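PDB 4RKQ: transcriptional regulator, LacI family from Arthrobacter sp., which probably regulates transcription by binding DNA in response to a small effector, likely a sugar, held between the two lobes of its periplasmic-binding-protein-like core. Local coordinates for residues S59-D62 with A63-L67; L25-P28 with Y29-A32; P31-A34 with S35-E39. One frame throughout, in Å; residues are numbered along the deposited sequence.

Interaction 1 of 3, residues S59-D62 with A63-L67; sequences SGLD and AVEHL
The side chain of Glu65 lies back over Leu61 on the previous turn of its helix, and its N-H runs to Leu61 O at 2.8 Å. Glu65 CG swings beside its own backbone N (chi1 -74°) and passes 3.4 Å from that same Leu61 O, which carries the carboxylate toward the N-terminal end, where Glu65 OE2 comes to 4.0 Å from Leu61 CG. This flank is the loose one, open to solvent at Glu65. Asp62 OD1 and Glu65 OE1 stand 3.9 Å apart with their planes turned 63°, two like charges that probably repel one another mildly on this open side. The start of helix 60-67 is a capping box: Asp62 N donates to Ser59 OG at 3.2 Å, while Asp62 OD2, met on its anti side, takes Ser59 N at 2.9 Å. The first turn is therefore gripped in both directions. The other flank is packed tight. Ala63 and Val64 are buried, with Val64 CG2 3.5 Å from Gly60 O, and they face strand 47-52 and helix 82-89 respectively. His66 follows, its N bonded to Asp62 O; its ND1 is hydrogen-bonded to Asp51, and its ring stacks on His47 of the second subunit.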
loop_
_atom_site.group_PDB
_atom_site.type_symbol
_atom_site.label_atom_id
_atom_site.label_comp_id
_atom_site.label_asym_id
_atom_site.label_seq_id
_atom_site.Cartn_x
_atom_site.Cartn_y
_atom_site.Cartn_z
ATOM N N SER A 59 20.358 -1.155 2.948
ATOM C CA SER A 59 20.422 -0.478 1.654
ATOM C C SER A 59 19.917 -1.442 0.540
ATOM O O SER A 59 19.755 -2.647 0.790
ATOM C CB SER A 59 21.874 -0.117 1.340
ATOM O OG SER A 59 22.641 -1.303 1.050
ATOM N N GLY A 60 19.746 -0.921 -0.667
ATOM C CA GLY A 60 19.436 -1.763 -1.818
ATOM C C GLY A 60 20.514 -2.799 -2.070
ATOM O O GLY A 60 20.210 -3.882 -2.534
ATOM N N LEU A 61 21.795 -2.507 -1.767
ATOM C CA LEU A 61 22.824 -3.522 -1.891
ATOM C C LEU A 61 22.614 -4.675 -0.906
ATOM O O LEU A 61 22.750 -5.853 -1.277
ATOM C CB LEU A 61 24.234 -2.904 -1.755
ATOM C CG LEU A 61 25.431 -3.783 -1.931
ATOM C CD1 LEU A 61 25.382 -4.321 -3.361
ATOM C CD2 LEU A 61 26.719 -3.007 -1.681
ATOM N N ASP A 62 22.262 -4.374 0.327
ATOM C CA ASP A 62 21.951 -5.425 1.287
ATOM C C ASP A 62 20.785 -6.325 0.785
ATOM O O ASP A 62 20.808 -7.530 0.993
ATOM C CB ASP A 62 21.518 -4.848 2.611
ATOM C CG ASP A 62 22.641 -4.125 3.328
ATOM O OD1 ASP A 62 23.754 -4.674 3.383
ATOM O OD2 ASP A 62 22.402 -3.021 3.849
ATOM N N ALA A 63 19.795 -5.709 0.148
ATOM C CA ALA A 63 18.653 -6.437 -0.337
ATOM C C ALA A 63 19.118 -7.422 -1.388
ATOM O O ALA A 63 18.775 -8.589 -1.337
ATOM C CB ALA A 63 17.592 -5.502 -0.890
ATOM N N VAL A 64 19.965 -6.969 -2.291
ATOM C CA VAL A 64 20.461 -7.826 -3.375
ATOM C C VAL A 64 21.357 -8.908 -2.837
ATOM O O VAL A 64 21.231 -10.042 -3.245
ATOM C CB VAL A 64 21.174 -7.024 -4.462
ATOM C CG1 VAL A 64 21.918 -7.954 -5.418
ATOM C CG2 VAL A 64 20.165 -6.174 -5.219
ATOM N N GLU A 65 22.228 -8.585 -1.876
ATOM C CA GLU A 65 23.023 -9.602 -1.197
ATOM C C GLU A 65 22.233 -10.719 -0.556
ATOM O O GLU A 65 22.606 -11.894 -0.646
ATOM C CB GLU A 65 23.958 -8.971 -0.139
ATOM C CG GLU A 65 25.125 -8.265 -0.818
ATOM C CD GLU A 65 26.044 -7.523 0.127
ATOM O OE1 GLU A 65 25.713 -7.385 1.322
ATOM O OE2 GLU A 65 27.095 -7.057 -0.354
ATOM N N HIS A 66 21.140 -10.351 0.085
ATOM C CA HIS A 66 20.209 -11.298 0.698
ATOM C C HIS A 66 19.487 -12.171 -0.345
ATOM O O HIS A 66 19.432 -13.386 -0.242
ATOM C CB HIS A 66 19.223 -10.481 1.526
ATOM C CG HIS A 66 18.015 -11.213 1.986
ATOM N ND1 HIS A 66 16.768 -10.633 1.994
ATOM C CD2 HIS A 66 17.864 -12.437 2.543
ATOM C CE1 HIS A 66 15.891 -11.481 2.511
ATOM N NE2 HIS A 66 16.529 -12.587 2.837
ATOM N N LEU A 67 18.975 -11.548 -1.370
ATOM C CA LEU A 67 18.139 -12.264 -2.356
ATOM C C LEU A 67 18.958 -13.168 -3.284
ATOM O O LEU A 67 18.498 -14.259 -3.633
ATOM C CB LEU A 67 17.376 -11.264 -3.189
ATOM C CG LEU A 67 16.266 -10.419 -2.568
ATOM C CD1 LEU A 67 15.811 -9.320 -3.506
ATOM C CD2 LEU A 67 15.114 -11.303 -2.189
#

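Interaction 2 of 3, residues L25-P28 with Y29-A32; sequences LTNP and YFPA. With EDO (1,2-ethanediol), chain F.
The side chain of Asn27 works in two directions at once, capping the start of helix 29-43 with its oxygen and holding a bound 1,2-ethanediol with its nitrogen. Asn27 OD1 accepts from Tyr29 N at 3.0 Å, with the donor standing 48° out of the amide's carbonyl plane and so not on a lone pair. CG is anti to the backbone N (chi1 172°), which brings the amide forward over the first turn; Asn27 ND2 then reaches O1 of the diol at 3.0 Å. The backbone carbonyl adds a second grip, Asn27 O accepting from Phe30 N at 2.9 Å, and Pro28 O takes Ala32 N in a longer bond. Pro31 has no N-H to give, and its CD instead sits 3.1 Å from Asn27 O, while Leu25 CD2 approaches its CG from the loop side. The diol's C2 lies over one face of the Tyr29 ring, 3.8 Å above the plane and toward the rim, and ND2 meets the Phe30 ring obliquely. An alanine in place of Asn27 would probably leave Tyr29 N without its capping acceptor and the diol without one of its donors. The diol probably comes from the crystallisation liquor, but Asp227, Arg151 and Asn199 also bind it, and the cleft between the lobes is where effectors sit in LacI-family regulators, so the site is consistent with a ligand pocket. Tyr29 OH is hydrogen-bonded to Tyr77 OH, and Phe30 meets that same tyrosine edge-to-face. The turn joins the loop after strand 17-22 to helix 29-43, with Leu246 of helix 246-262 against Tyr29 and Ala32, and Pro31 of the second subunit against Leu25 and Pro31.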
loop_
_atom_site.group_PDB
_atom_site.type_symbol
_atom_site.label_atom_id
_atom_site.label_comp_id
_atom_site.label_asym_id
_atom_site.label_seq_id
_atom_site.Cartn_x
_atom_site.Cartn_y
_atom_site.Cartn_z
ATOM N N LEU A 25 7.404 -0.227 2.106
ATOM C CA LEU A 25 6.027 -0.622 1.783
ATOM C C LEU A 25 5.017 0.415 2.307
ATOM O O LEU A 25 3.825 0.216 2.264
ATOM C CB LEU A 25 5.730 -1.967 2.423
ATOM C CG LEU A 25 6.350 -3.210 1.750
ATOM C CD1 LEU A 25 6.312 -4.409 2.673
ATOM C CD2 LEU A 25 5.615 -3.501 0.466
ATOM N N THR A 26 5.525 1.549 2.742
ATOM C CA THR A 26 4.698 2.617 3.292
ATOM C C THR A 26 4.353 3.721 2.306
ATOM O O THR A 26 3.427 4.484 2.557
ATOM C CB THR A 26 5.387 3.253 4.543
ATOM O OG1 THR A 26 6.668 3.778 4.178
ATOM C CG2 THR A 26 5.563 2.195 5.646
ATOM N N ASN A 27 5.111 3.855 1.227
ATOM C CA ASN A 27 4.706 4.698 0.112
ATOM C C ASN A 27 3.887 3.800 -0.786
ATOM O O ASN A 27 4.417 2.812 -1.275
ATOM C CB ASN A 27 5.928 5.209 -0.606
ATOM C CG ASN A 27 5.586 5.947 -1.891
ATOM O OD1 ASN A 27 4.445 5.935 -2.367
ATOM N ND2 ASN A 27 6.595 6.541 -2.490
ATOM N N PRO A 28 2.582 4.078 -0.939
ATOM C CA PRO A 28 1.715 3.136 -1.661
ATOM C C PRO A 28 2.148 2.797 -3.093
ATOM O O PRO A 28 1.695 1.775 -3.640
ATOM C CB PRO A 28 0.360 3.831 -1.663
ATOM C CG PRO A 28 0.393 4.671 -0.439
ATOM C CD PRO A 28 1.807 5.175 -0.347
ATOM N N TYR A 29 3.008 3.616 -3.705
ATOM C CA TYR A 29 3.573 3.245 -4.989
ATOM C C TYR A 29 4.229 1.875 -4.928
ATOM O O TYR A 29 4.073 1.088 -5.836
ATOM C CB TYR A 29 4.606 4.280 -5.452
ATOM C CG TYR A 29 5.251 3.831 -6.731
ATOM C CD1 TYR A 29 4.544 3.871 -7.918
ATOM C CD2 TYR A 29 6.532 3.290 -6.752
ATOM C CE1 TYR A 29 5.105 3.397 -9.088
ATOM C CE2 TYR A 29 7.112 2.834 -7.936
ATOM C CZ TYR A 29 6.371 2.861 -9.096
ATOM O OH TYR A 29 6.907 2.402 -10.285
ATOM N N PHE A 30 4.991 1.582 -3.875
ATOM C CA PHE A 30 5.826 0.388 -3.899
ATOM C C PHE A 30 5.038 -0.908 -3.802
ATOM O O PHE A 30 5.312 -1.823 -4.573
ATOM C CB PHE A 30 7.022 0.475 -2.936
ATOM C CG PHE A 30 8.049 1.493 -3.371
ATOM C CD1 PHE A 30 8.730 1.329 -4.546
ATOM C CD2 PHE A 30 8.228 2.674 -2.665
ATOM C CE1 PHE A 30 9.617 2.276 -4.982
ATOM C CE2 PHE A 30 9.142 3.610 -3.075
ATOM C CZ PHE A 30 9.848 3.411 -4.241
ATOM N N PRO A 31 4.017 -0.971 -2.969
ATOM C CA PRO A 31 3.178 -2.175 -3.018
ATOM C C PRO A 31 2.421 -2.331 -4.326
ATOM O O PRO A 31 2.242 -3.438 -4.768
ATOM C CB PRO A 31 2.199 -2.011 -1.855
ATOM C CG PRO A 31 2.680 -0.850 -1.071
ATOM C CD PRO A 31 3.774 -0.152 -1.761
ATOM N N ALA A 32 2.036 -1.222 -4.952
ATOM C CA ALA A 32 1.345 -1.293 -6.250
ATOM C C ALA A 32 2.267 -1.809 -7.339
ATOM O O ALA A 32 1.909 -2.695 -8.124
ATOM C CB ALA A 32 0.790 0.048 -6.620
HETATM C C1 EDO F . 8.017 7.095 -5.764
HETATM O O1 EDO F . 6.677 7.428 -5.353
HETATM C C2 EDO F . 8.067 6.717 -7.227
HETATM O O2 EDO F . 7.730 7.912 -7.944
#

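Interaction 3 of 3, residues P31-A34 with S35-E39; sequences PAFA and SSVVE
Four successive i to i+4 bonds run through this part of helix 29-43, from Ser35 N to Pro31 O, Ser36 N to Ala32 O, Val37 N to Phe33 O and Val38 N to Ala34 O, the last the shortest at 2.8 Å. One turn apart, Phe33 and Val37 lie side by side and point the same way. The valine's CG2 sits over one face of the Phe33 ring, 4.1 Å from its centroid and 23° off the normal, a CH-pi contact displaced toward the CE1 and CZ rim; Phe33 CZ itself is 3.8 Å from Val37 CG2. Phe33 CG stands anti to the backbone N (chi1 169°), which sends the ring out from the helix alongside Val37. Helix 29-43 is the crossover of the beta-alpha-beta unit formed with strands 17-22 and 47-52, and this face is the one it turns to the sheet: Phe33 and Val37 both rest on Leu20 and Ile75, with Tyr77 meeting the Phe33 ring edge-to-face. Elsewhere the side chains close on carbonyls of the preceding turn. Val38 CG2 comes within 3.2 Å of Ala34 O, and Ser35 CB lies 3.3 Å from Pro31 O. Ser36 OG is hydrogen-bonded to Leu246 O at the start of helix 246-262. Toward the second subunit, Ala34 packs on its Leu25, Ser35 and Val38 touch its His55, and Glu39 OE1 is hydrogen-bonded to that histidine's ND1.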
loop_
_atom_site.group_PDB
_atom_site.type_symbol
_atom_site.label_atom_id
_atom_site.label_comp_id
_atom_site.label_asym_id
_atom_site.label_seq_id
_atom_site.Cartn_x
_atom_site.Cartn_y
_atom_site.Cartn_z
ATOM N N PRO A 31 4.017 -0.971 -2.969
ATOM C CA PRO A 31 3.178 -2.175 -3.018
ATOM C C PRO A 31 2.421 -2.331 -4.326
ATOM O O PRO A 31 2.242 -3.438 -4.768
ATOM C CB PRO A 31 2.199 -2.011 -1.855
ATOM C CG PRO A 31 2.680 -0.850 -1.071
ATOM C CD PRO A 31 3.774 -0.152 -1.761
ATOM N N ALA A 32 2.036 -1.222 -4.952
ATOM C CA ALA A 32 1.345 -1.293 -6.250
ATOM C C ALA A 32 2.267 -1.809 -7.339
ATOM O O ALA A 32 1.909 -2.695 -8.124
ATOM C CB ALA A 32 0.790 0.048 -6.620
ATOM N N PHE A 33 3.485 -1.299 -7.357
ATOM C CA PHE A 33 4.517 -1.784 -8.256
ATOM C C PHE A 33 4.825 -3.257 -8.018
ATOM O O PHE A 33 4.838 -4.065 -8.939
ATOM C CB PHE A 33 5.794 -0.958 -8.085
ATOM C CG PHE A 33 6.975 -1.538 -8.781
ATOM C CD1 PHE A 33 7.092 -1.442 -10.148
ATOM C CD2 PHE A 33 7.965 -2.161 -8.070
ATOM C CE1 PHE A 33 8.156 -1.965 -10.809
ATOM C CE2 PHE A 33 9.037 -2.692 -8.728
ATOM C CZ PHE A 33 9.136 -2.594 -10.086
ATOM N N ALA A 34 5.095 -3.619 -6.773
ATOM C CA ALA A 34 5.379 -4.994 -6.444
ATOM C C ALA A 34 4.265 -5.931 -6.852
ATOM O O ALA A 34 4.555 -6.972 -7.433
ATOM C CB ALA A 34 5.700 -5.169 -4.959
ATOM N N SER A 35 3.022 -5.579 -6.553
ATOM C CA SER A 35 1.890 -6.430 -6.882
ATOM C C SER A 35 1.844 -6.665 -8.413
ATOM O O SER A 35 1.567 -7.761 -8.882
ATOM C CB SER A 35 0.582 -5.765 -6.436
ATOM O OG SER A 35 -0.526 -6.567 -6.794
ATOM N N SER A 36 2.096 -5.614 -9.189
ATOM C CA SER A 36 2.014 -5.729 -10.642
ATOM C C SER A 36 3.099 -6.681 -11.169
ATOM O O SER A 36 2.855 -7.519 -12.053
ATOM C CB SER A 36 2.116 -4.333 -11.270
ATOM O OG SER A 36 2.337 -4.478 -12.645
ATOM N N VAL A 37 4.304 -6.574 -10.620
ATOM C CA VAL A 37 5.396 -7.478 -10.982
ATOM C C VAL A 37 5.120 -8.909 -10.517
ATOM O O VAL A 37 5.343 -9.871 -11.283
ATOM C CB VAL A 37 6.791 -7.018 -10.458
ATOM C CG1 VAL A 37 7.846 -8.057 -10.789
ATOM C CG2 VAL A 37 7.182 -5.677 -11.066
ATOM N N VAL A 38 4.607 -9.070 -9.302
ATOM C CA VAL A 38 4.299 -10.413 -8.819
ATOM C C VAL A 38 3.205 -11.080 -9.686
ATOM O O VAL A 38 3.324 -12.256 -9.950
ATOM C CB VAL A 38 3.900 -10.443 -7.362
ATOM C CG1 VAL A 38 3.517 -11.829 -6.951
ATOM C CG2 VAL A 38 5.088 -10.021 -6.509
ATOM N N GLU A 39 2.189 -10.317 -10.072
ATOM C CA GLU A 39 1.158 -10.776 -11.021
ATOM C C GLU A 39 1.755 -11.346 -12.318
ATOM O O GLU A 39 1.493 -12.495 -12.681
ATOM C CB GLU A 39 0.182 -9.670 -11.363
ATOM C CG GLU A 39 -0.878 -10.023 -12.437
ATOM C CD GLU A 39 -2.023 -10.900 -11.959
ATOM O OE1 GLU A 39 -2.018 -11.362 -10.793
ATOM O OE2 GLU A 39 -2.954 -11.137 -12.771
#

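From the N terminus, strand 17-22 runs into interaction 2, which closes the short loop leading into helix 29-43. Interaction 3 takes over on the same helix, sharing Pro31 and Ala32, and carries it along the sheet toward strand 47-52. Only after that strand does interaction 1 open, at the start of helix 60-67. The three follow in series, interactions 2 and 3 overlapping, with no nesting or crossing. Interaction 1 stays apart, its nearest atoms about 11 Å from either of the others. Strands 17-22 and 47-52 neighbour each other in the sheet between these helices, and all three contacts also reach the second subunit.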